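PDB 5ZBT: lectin-like protein from Entamoeba histolytica HM-1:IMSS-A, which is of unknown function, though its legume lectin-like domain, related to that of ERGIC-53, may bind D-mannose. Local coordinates for residues 120-125 with 138-143; 151-156 with 196-201; 157-162 with 184-189. All coordinates share one frame; numbering follows the deposited sequence.

All three contacts lie in the legume lectin-like domain, a sandwich of two antiparallel sheets. Interaction 1 is a strand pairing inside one sheet. Interactions 2 and 3 pack strand 153-158 and the chain just after it against the other sheet. The centres of interactions 1 and 2 are about 9 Å apart. Strands 135-142 and 153-158 are neighbours there, and Val138 N probably hydrogen-bonds to Tyr155 O. Interactions 2 and 3 lie about 18 Å apart, joined by neighbouring strands 181-188 and 191-198. Along the chain interaction 1 closes first, and interaction 3 lies within the loop of chain that interaction 2 closes. Strand pairing builds one sheet, and its edge strand 153-158 packs on the other.

Interaction 1 (120-125 with 138-143); sequences KGIGIF and VLKNDG
Val138 has CG1 anti to the backbone N (chi1 176°), and Ile122 has CG2 in the same relation to its own N. The two methyls meet at 4.0 Å, Ile122 CG2 against Val138 CG1. Ile124 and Val138 are directly paired on the same face, but their contact is looser. On the other face Phe125 swings its ring back over Gly123 with chi1 at -49°. Gly123 C lies above one ring face, toward the rim. The ring lies where Gly123 has no side chain. The ring's CE2 also reaches Leu139 CB at 3.7 Å, and Leu139 CD2 sits at the ring edge, in its plane.

The backbones run antiparallel and are joined by two pairs of hydrogen bonds. Gly121 N donates to Asn141 O at 3.1 Å, and Asn141 N returns a bond to Gly121 O at 2.9 Å. Gly123 and Leu139 form the second pair, with Leu139 N to Gly123 O at 2.9 Å. Gly121 adopts backbone angles that suit glycine, and the chain turns a corner there. Lys120 and Asp142 lie side by side, with Lys120 CE 3.7 Å from Asp142 OD1. Their charged atoms are not in contact. Lys140 NZ forms a salt bridge with Glu152.

The pair is the hairpin of strands 122-127 and 135-142. Phe113 stacks on Phe125, and Trp101 meets it edge-to-face. Strand 97-103 flanks the hairpin on one side and strand 153-158 on the other, while Val138 touches Ile196 and Ile198 of the facing sheet.

Interaction 2 (151-156 with 196-201); sequences PEMYYQ and ITIEDI
At one edge of a beta sandwich, Tyr155 and Met153 of one layer pack against Ile196, Ile198 and Ile201 of the other. One contact is a CH-pi interaction. Ile198 CG1 stands over the centre of the Tyr155 ring, 3.8 Å from the centroid and 9° off the ring normal. The rest of the isoleucine spreads across the ring. Its CD1 approaches Tyr155 CD1 at 3.7 Å, while its CG2 lies near Tyr155 CE1 and the phenol oxygen. A chi1 of -70° sets Tyr155 CG beside the backbone N and lays the ring across Ile198.

Ile196 packs at the base of the same tyrosine. Its CG2 is 3.9 Å from Tyr155 CB. Its CD1 extends to the backbone of Gln156, 3.7 Å from Gln156 CA.

Strand 153-158 is the outermost strand of one sheet in this chain, and strand 191-198 is the outermost of the other. The two are linked here by side chains, as expected between the layers of a legume-lectin-type sandwich. The short segments 153-156 and 196-198 run roughly antiparallel, at 155°, with axes 7.6 Å apart at closest approach. A classic beta bulge marks the start of the first strand, where Glu152 and Met153 both face Lys140.

Met153 extends from that bulge as a straight chain beyond CG. Its sulfur meets the second branch of the same isoleucine, with Met153 SD 3.8 Å from Ile198 CG2. One atom further on, Met153 CE touches Ile201 CG1 at 4.0 Å. Ile201 follows the end of strand 191-198 and also packs on Leu182. Its backbone O accepts a hydrogen bond from the hydroxyl of Tyr175.

Interaction 3 (157-162 with 184-189); sequences CSVANI and IEIMVN
Val159, Ile162, Ile186 and Val188 form the apolar part of this contact. Val159 and Ile186 lie alongside each other, pointing opposite ways. The touching atoms are Val159 CG1 and Ile186 CG2, 3.6 Å apart. Ile186 CG2 also faces the other methyl of the valine, so it is set against the whole branched end. With Ile186 CG1 anti to the backbone N (chi1 -171°), the CG2 branch falls between the backbone N and the carbonyl carbon. The long branch goes to Ile162 instead, where the two side chains meet roughly perpendicular. Ile186 CD1 lies 3.8 Å from Ile162 CG1 and is also close to Ile162 CD1. Val188 CG2 makes the looser contacts, 4.1 Å from Val159 CG1 and further still from Ile162 CG1. Ile162 and Ile186 both also touch Ile136, which continues the apolar layer into strand 135-142.

A second group of contacts sets a methyl against backbone. Val188 CG1 comes within 3.2 Å of Asn161 O, a close approach of a methyl to a carbonyl oxygen. The same methyl lies 3.8 Å from Ala160 O and touches the CB of Asn161. The chain of 159-162 thus bends round the end of Val188.

Covalent and polar links lie beside this packing. Cys157 forms a disulfide with Cys195 of strand 191-198, which in this protein ties the two layers together directly. Asn189 N donates a hydrogen bond to the side chain of Asp165.

The arrangement is that of a sandwich edge in the legume lectin-like fold, where the chain leaving edge strand 153-158 folds over strand 181-188 of the opposing sheet.

Interaction 1 (120-125 with 138-143)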
loop_
_atom_site.group_PDB
_atom_site.type_symbol
_atom_site.label_atom_id
_atom_site.label_comp_id
_atom_site.label_asym_id
_atom_site.label_seq_id
_atom_site.Cartn_x
_atom_site.Cartn_y
_atom_site.Cartn_z
ATOM N N LYS A 120 2.002 8.138 12.772
ATOM C CA LYS A 120 2.396 9.444 12.249
ATOM C C LYS A 120 2.876 9.267 10.810
ATOM O O LYS A 120 3.916 8.652 10.562
ATOM C CB LYS A 120 3.454 10.107 13.130
ATOM C CG LYS A 120 3.663 11.588 12.813
ATOM C CD LYS A 120 4.805 12.200 13.645
ATOM C CE LYS A 120 4.257 12.951 14.879
ATOM N NZ LYS A 120 4.959 12.649 16.179
ATOM N N GLY A 121 2.121 9.790 9.869
ATOM C CA GLY A 121 2.473 9.653 8.474
ATOM C C GLY A 121 1.219 9.543 7.623
ATOM O O GLY A 121 0.186 10.142 7.932
ATOM N N ILE A 122 1.334 8.725 6.582
ATOM C CA ILE A 122 0.344 8.646 5.518
ATOM C C ILE A 122 -0.025 7.182 5.330
ATOM O O ILE A 122 0.863 6.317 5.269
ATOM C CB ILE A 122 0.875 9.263 4.201
ATOM C CG1 ILE A 122 0.859 10.783 4.277
ATOM C CG2 ILE A 122 0.084 8.810 2.983
ATOM C CD1 ILE A 122 2.023 11.429 3.554
ATOM N N GLY A 123 -1.320 6.903 5.285
ATOM C CA GLY A 123 -1.834 5.619 4.852
ATOM C C GLY A 123 -2.590 5.799 3.546
ATOM O O GLY A 123 -3.438 6.692 3.426
ATOM N N ILE A 124 -2.250 4.963 2.569
ATOM C CA ILE A 124 -2.939 4.905 1.279
ATOM C C ILE A 124 -3.668 3.570 1.233
ATOM O O ILE A 124 -3.032 2.507 1.309
ATOM C CB ILE A 124 -1.958 5.052 0.100
ATOM C CG1 ILE A 124 -1.096 6.295 0.295
ATOM C CG2 ILE A 124 -2.676 5.136 -1.223
ATOM C CD1 ILE A 124 0.303 6.129 -0.196
ATOM N N PHE A 125 -4.997 3.618 1.120
ATOM C CA PHE A 125 -5.836 2.441 1.290
ATOM C C PHE A 125 -6.643 2.174 0.029
ATOM O O PHE A 125 -7.172 3.103 -0.593
ATOM C CB PHE A 125 -6.791 2.601 2.488
ATOM C CG PHE A 125 -6.112 3.061 3.757
ATOM C CD1 PHE A 125 -4.977 2.416 4.233
ATOM C CD2 PHE A 125 -6.603 4.140 4.467
ATOM C CE1 PHE A 125 -4.349 2.834 5.405
ATOM C CE2 PHE A 125 -5.973 4.577 5.635
ATOM C CZ PHE A 125 -4.847 3.912 6.102
ATOM N N VAL A 138 -6.675 8.359 1.084
ATOM C CA VAL A 138 -5.433 8.775 1.713
ATOM C C VAL A 138 -5.797 9.391 3.050
ATOM O O VAL A 138 -6.712 10.218 3.131
ATOM C CB VAL A 138 -4.636 9.764 0.851
ATOM C CG1 VAL A 138 -3.417 10.220 1.607
ATOM C CG2 VAL A 138 -4.219 9.104 -0.474
ATOM N N LEU A 139 -5.094 8.966 4.095
ATOM C CA LEU A 139 -5.377 9.364 5.464
ATOM C C LEU A 139 -4.060 9.790 6.092
ATOM O O LEU A 139 -3.229 8.937 6.412
ATOM C CB LEU A 139 -5.994 8.207 6.241
ATOM C CG LEU A 139 -6.851 8.578 7.442
ATOM C CD1 LEU A 139 -7.782 9.657 7.029
ATOM C CD2 LEU A 139 -7.649 7.384 7.878
ATOM N N LYS A 140 -3.861 11.093 6.258
ATOM C CA LYS A 140 -2.686 11.601 6.958
ATOM C C LYS A 140 -3.019 11.760 8.433
ATOM O O LYS A 140 -4.044 12.351 8.783
ATOM C CB LYS A 140 -2.211 12.935 6.382
ATOM C CG LYS A 140 -0.949 13.471 7.037
ATOM C CD LYS A 140 -0.301 14.539 6.180
ATOM C CE LYS A 140 1.134 14.816 6.626
ATOM N NZ LYS A 140 1.189 15.591 7.917
ATOM N N ASN A 141 -2.155 11.223 9.284
ATOM C CA ASN A 141 -2.345 11.192 10.724
ATOM C C ASN A 141 -1.155 11.855 11.407
ATOM O O ASN A 141 -0.008 11.707 10.969
ATOM C CB ASN A 141 -2.510 9.740 11.214
ATOM C CG ASN A 141 -2.977 9.647 12.664
ATOM O OD1 ASN A 141 -3.119 10.664 13.366
ATOM N ND2 ASN A 141 -3.241 8.412 13.118
ATOM N N ASP A 142 -1.436 12.593 12.475
ATOM C CA ASP A 142 -0.424 13.282 13.269
ATOM C C ASP A 142 -0.255 12.628 14.644
ATOM O O ASP A 142 -0.058 13.301 15.654
ATOM C CB ASP A 142 -0.790 14.761 13.402
ATOM C CG ASP A 142 0.352 15.604 13.974
ATOM O OD1 ASP A 142 1.535 15.204 13.802
ATOM O OD2 ASP A 142 0.062 16.655 14.609
ATOM N N GLY A 143 -0.356 11.303 14.711
ATOM C CA GLY A 143 -0.232 10.611 15.983
ATOM C C GLY A 143 -1.472 10.566 16.861
ATOM O O GLY A 143 -1.353 10.415 18.083
#

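Interaction 2 (151-156 with 196-201)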
loop_
_atom_site.group_PDB
_atom_site.type_symbol
_atom_site.label_atom_id
_atom_site.label_comp_id
_atom_site.label_asym_id
_atom_site.label_seq_id
_atom_site.Cartn_x
_atom_site.Cartn_y
_atom_site.Cartn_z
ATOM N N PRO A 151 -8.873 13.072 11.227
ATOM C CA PRO A 151 -7.538 12.974 10.633
ATOM C C PRO A 151 -7.039 14.337 10.193
ATOM O O PRO A 151 -7.813 15.270 9.972
ATOM C CB PRO A 151 -7.748 12.047 9.431
ATOM C CG PRO A 151 -9.236 12.010 9.219
ATOM C CD PRO A 151 -9.829 12.164 10.572
ATOM N N GLU A 152 -5.713 14.448 10.073
ATOM C CA GLU A 152 -5.126 15.692 9.597
ATOM C C GLU A 152 -5.502 15.972 8.141
ATOM O O GLU A 152 -5.665 17.136 7.756
ATOM C CB GLU A 152 -3.610 15.645 9.774
ATOM C CG GLU A 152 -2.901 16.835 9.172
ATOM C CD GLU A 152 -1.403 16.846 9.457
ATOM O OE1 GLU A 152 -0.911 15.975 10.217
ATOM O OE2 GLU A 152 -0.721 17.747 8.922
ATOM N N MET A 153 -5.645 14.925 7.326
ATOM C CA MET A 153 -6.053 15.025 5.928
ATOM C C MET A 153 -6.752 13.731 5.544
ATOM O O MET A 153 -6.324 12.649 5.954
ATOM C CB MET A 153 -4.872 15.234 4.980
ATOM C CG MET A 153 -3.972 16.409 5.265
ATOM S SD MET A 153 -2.825 16.632 3.896
ATOM C CE MET A 153 -1.571 17.674 4.663
ATOM N N TYR A 154 -7.819 13.848 4.753
ATOM C CA TYR A 154 -8.537 12.680 4.247
ATOM C C TYR A 154 -9.033 12.967 2.836
ATOM O O TYR A 154 -9.738 13.950 2.619
ATOM C CB TYR A 154 -9.713 12.290 5.150
ATOM C CG TYR A 154 -10.522 11.155 4.543
ATOM C CD1 TYR A 154 -10.089 9.835 4.630
ATOM C CD2 TYR A 154 -11.682 11.409 3.836
ATOM C CE1 TYR A 154 -10.808 8.791 4.049
ATOM C CE2 TYR A 154 -12.405 10.380 3.252
ATOM C CZ TYR A 154 -11.965 9.076 3.363
ATOM O OH TYR A 154 -12.694 8.067 2.778
ATOM N N TYR A 155 -8.684 12.098 1.895
ATOM C CA TYR A 155 -9.040 12.227 0.490
ATOM C C TYR A 155 -9.503 10.869 -0.016
ATOM O O TYR A 155 -9.077 9.828 0.494
ATOM C CB TYR A 155 -7.855 12.695 -0.365
ATOM C CG TYR A 155 -7.406 14.136 -0.158
ATOM C CD1 TYR A 155 -6.699 14.512 0.978
ATOM C CD2 TYR A 155 -7.660 15.111 -1.119
ATOM C CE1 TYR A 155 -6.275 15.820 1.165
ATOM C CE2 TYR A 155 -7.235 16.425 -0.941
ATOM C CZ TYR A 155 -6.547 16.763 0.204
ATOM O OH TYR A 155 -6.126 18.047 0.396
ATOM N N GLN A 156 -10.361 10.871 -1.032
ATOM C CA GLN A 156 -10.805 9.590 -1.554
ATOM C C GLN A 156 -11.161 9.704 -3.029
ATOM O O GLN A 156 -11.340 10.790 -3.578
ATOM C CB GLN A 156 -11.986 9.033 -0.756
ATOM C CG GLN A 156 -13.272 9.812 -0.882
ATOM C CD GLN A 156 -14.375 9.286 0.050
ATOM O OE1 GLN A 156 -14.108 8.681 1.096
ATOM N NE2 GLN A 156 -15.616 9.511 -0.340
ATOM N N ILE A 196 -6.144 10.910 -6.749
ATOM C CA ILE A 196 -6.017 11.913 -5.702
ATOM C C ILE A 196 -4.772 12.749 -5.973
ATOM O O ILE A 196 -3.718 12.224 -6.364
ATOM C CB ILE A 196 -5.953 11.247 -4.309
ATOM C CG1 ILE A 196 -7.334 10.742 -3.880
ATOM C CG2 ILE A 196 -5.332 12.179 -3.246
ATOM C CD1 ILE A 196 -7.275 9.670 -2.795
ATOM N N THR A 197 -4.907 14.057 -5.788
ATOM C CA THR A 197 -3.774 14.966 -5.698
ATOM C C THR A 197 -3.897 15.730 -4.390
ATOM O O THR A 197 -4.974 16.253 -4.082
ATOM C CB THR A 197 -3.744 15.949 -6.877
ATOM O OG1 THR A 197 -3.607 15.219 -8.094
ATOM C CG2 THR A 197 -2.575 16.889 -6.759
ATOM N N ILE A 198 -2.809 15.799 -3.628
ATOM C CA ILE A 198 -2.764 16.556 -2.381
ATOM C C ILE A 198 -1.662 17.591 -2.494
ATOM O O ILE A 198 -0.483 17.240 -2.663
ATOM C CB ILE A 198 -2.516 15.658 -1.158
ATOM C CG1 ILE A 198 -3.467 14.464 -1.150
ATOM C CG2 ILE A 198 -2.672 16.468 0.133
ATOM C CD1 ILE A 198 -3.238 13.561 0.006
ATOM N N GLU A 199 -2.033 18.858 -2.373
ATOM C CA GLU A 199 -1.041 19.920 -2.352
ATOM C C GLU A 199 -0.565 20.188 -0.924
ATOM O O GLU A 199 -1.219 19.823 0.058
ATOM C CB GLU A 199 -1.611 21.194 -2.968
ATOM C CG GLU A 199 -2.402 20.943 -4.222
ATOM C CD GLU A 199 -1.535 20.908 -5.465
ATOM O OE1 GLU A 199 -0.314 21.174 -5.355
ATOM O OE2 GLU A 199 -2.082 20.608 -6.553
ATOM N N ASP A 200 0.606 20.809 -0.828
ATOM C CA ASP A 200 1.171 21.264 0.447
ATOM C C ASP A 200 1.137 20.166 1.523
ATOM O O ASP A 200 0.741 20.381 2.671
ATOM C CB ASP A 200 0.464 22.541 0.922
ATOM C CG ASP A 200 1.205 23.225 2.050
ATOM O OD1 ASP A 200 2.416 23.508 1.883
ATOM O OD2 ASP A 200 0.579 23.474 3.108
ATOM N N ILE A 201 1.581 18.971 1.148
ATOM C CA ILE A 201 1.656 17.837 2.060
ATOM C C ILE A 201 3.122 17.464 2.211
ATOM O O ILE A 201 3.857 17.386 1.219
ATOM C CB ILE A 201 0.813 16.647 1.566
ATOM C CG1 ILE A 201 0.952 15.444 2.490
ATOM C CG2 ILE A 201 1.167 16.265 0.128
ATOM C CD1 ILE A 201 -0.012 14.318 2.102
#

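Interaction 3 (157-162 with 184-189)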
loop_
_atom_site.group_PDB
_atom_site.type_symbol
_atom_site.label_atom_id
_atom_site.label_comp_id
_atom_site.label_asym_id
_atom_site.label_seq_id
_atom_site.Cartn_x
_atom_site.Cartn_y
_atom_site.Cartn_z
ATOM N N CYS A 157 -11.223 8.549 -3.664
ATOM C CA CYS A 157 -11.631 8.428 -5.045
ATOM C C CYS A 157 -12.137 7.004 -5.224
ATOM O O CYS A 157 -12.044 6.165 -4.321
ATOM C CB CYS A 157 -10.472 8.734 -6.001
ATOM S SG CYS A 157 -9.537 7.243 -6.489
ATOM N N SER A 158 -12.647 6.725 -6.411
ATOM C CA SER A 158 -13.230 5.432 -6.711
ATOM C C SER A 158 -12.735 5.021 -8.084
ATOM O O SER A 158 -12.778 5.834 -9.012
ATOM C CB SER A 158 -14.750 5.522 -6.672
ATOM O OG SER A 158 -15.342 4.252 -6.786
ATOM N N VAL A 159 -12.238 3.785 -8.210
ATOM C CA VAL A 159 -11.736 3.286 -9.489
ATOM C C VAL A 159 -12.204 1.854 -9.702
ATOM O O VAL A 159 -11.900 0.971 -8.892
ATOM C CB VAL A 159 -10.205 3.351 -9.602
ATOM C CG1 VAL A 159 -9.772 2.726 -10.940
ATOM C CG2 VAL A 159 -9.726 4.789 -9.515
ATOM N N ALA A 160 -12.888 1.613 -10.820
ATOM C CA ALA A 160 -13.419 0.295 -11.124
ATOM C C ALA A 160 -12.331 -0.644 -11.626
ATOM O O ALA A 160 -11.353 -0.222 -12.247
ATOM C CB ALA A 160 -14.526 0.394 -12.177
ATOM N N ASN A 161 -12.516 -1.933 -11.327
ATOM C CA ASN A 161 -11.801 -3.065 -11.909
ATOM C C ASN A 161 -10.378 -3.241 -11.379
ATOM O O ASN A 161 -9.528 -3.806 -12.078
ATOM C CB ASN A 161 -11.784 -2.957 -13.435
ATOM C CG ASN A 161 -13.180 -2.955 -14.029
ATOM O OD1 ASN A 161 -13.540 -2.061 -14.800
ATOM N ND2 ASN A 161 -13.979 -3.954 -13.663
ATOM N N ILE A 162 -10.115 -2.830 -10.136
ATOM C CA ILE A 162 -8.751 -2.912 -9.612
ATOM C C ILE A 162 -8.288 -4.364 -9.525
ATOM O O ILE A 162 -7.203 -4.709 -10.012
ATOM C CB ILE A 162 -8.635 -2.197 -8.257
ATOM C CG1 ILE A 162 -8.674 -0.684 -8.450
ATOM C CG2 ILE A 162 -7.333 -2.567 -7.594
ATOM C CD1 ILE A 162 -8.893 0.083 -7.147
ATOM N N ILE A 184 -1.702 10.269 -6.340
ATOM C CA ILE A 184 -2.064 8.857 -6.391
ATOM C C ILE A 184 -2.769 8.606 -7.714
ATOM O O ILE A 184 -3.732 9.307 -8.053
ATOM C CB ILE A 184 -2.983 8.447 -5.225
ATOM C CG1 ILE A 184 -2.476 8.992 -3.883
ATOM C CG2 ILE A 184 -3.132 6.938 -5.176
ATOM C CD1 ILE A 184 -1.158 8.443 -3.445
ATOM N N GLU A 185 -2.289 7.611 -8.454
ATOM C CA GLU A 185 -2.923 7.126 -9.663
ATOM C C GLU A 185 -3.000 5.615 -9.565
ATOM O O GLU A 185 -2.325 5.001 -8.739
ATOM C CB GLU A 185 -2.140 7.540 -10.920
ATOM C CG GLU A 185 -2.111 9.045 -11.122
ATOM C CD GLU A 185 -0.966 9.527 -11.986
ATOM O OE1 GLU A 185 -0.166 8.685 -12.465
ATOM O OE2 GLU A 185 -0.880 10.757 -12.196
ATOM N N ILE A 186 -3.827 5.010 -10.404
ATOM C CA ILE A 186 -3.854 3.556 -10.482
ATOM C C ILE A 186 -4.004 3.137 -11.939
ATOM O O ILE A 186 -4.843 3.675 -12.667
ATOM C CB ILE A 186 -4.946 2.928 -9.590
ATOM C CG1 ILE A 186 -4.755 1.406 -9.553
ATOM C CG2 ILE A 186 -6.334 3.270 -10.069
ATOM C CD1 ILE A 186 -5.168 0.757 -8.253
ATOM N N MET A 187 -3.141 2.222 -12.373
ATOM C CA MET A 187 -3.143 1.708 -13.737
ATOM C C MET A 187 -3.988 0.441 -13.770
ATOM O O MET A 187 -3.615 -0.581 -13.186
ATOM C CB MET A 187 -1.718 1.435 -14.226
ATOM C CG MET A 187 -1.627 1.213 -15.752
ATOM S SD MET A 187 -2.347 -0.364 -16.331
ATOM C CE MET A 187 -1.396 -1.534 -15.365
ATOM N N VAL A 188 -5.116 0.502 -14.473
ATOM C CA VAL A 188 -6.035 -0.622 -14.588
ATOM C C VAL A 188 -6.317 -0.857 -16.062
ATOM O O VAL A 188 -6.721 0.073 -16.767
ATOM C CB VAL A 188 -7.349 -0.368 -13.827
ATOM C CG1 VAL A 188 -8.267 -1.576 -13.943
ATOM C CG2 VAL A 188 -7.068 -0.038 -12.368
ATOM N N ASN A 189 -6.107 -2.089 -16.526
ATOM C CA ASN A 189 -6.401 -2.472 -17.910
ATOM C C ASN A 189 -5.772 -1.502 -18.911
ATOM O O ASN A 189 -6.447 -0.931 -19.771
ATOM C CB ASN A 189 -7.904 -2.585 -18.123
ATOM C CG ASN A 189 -8.482 -3.789 -17.426
ATOM O OD1 ASN A 189 -7.908 -4.877 -17.489
ATOM N ND2 ASN A 189 -9.607 -3.607 -16.740
#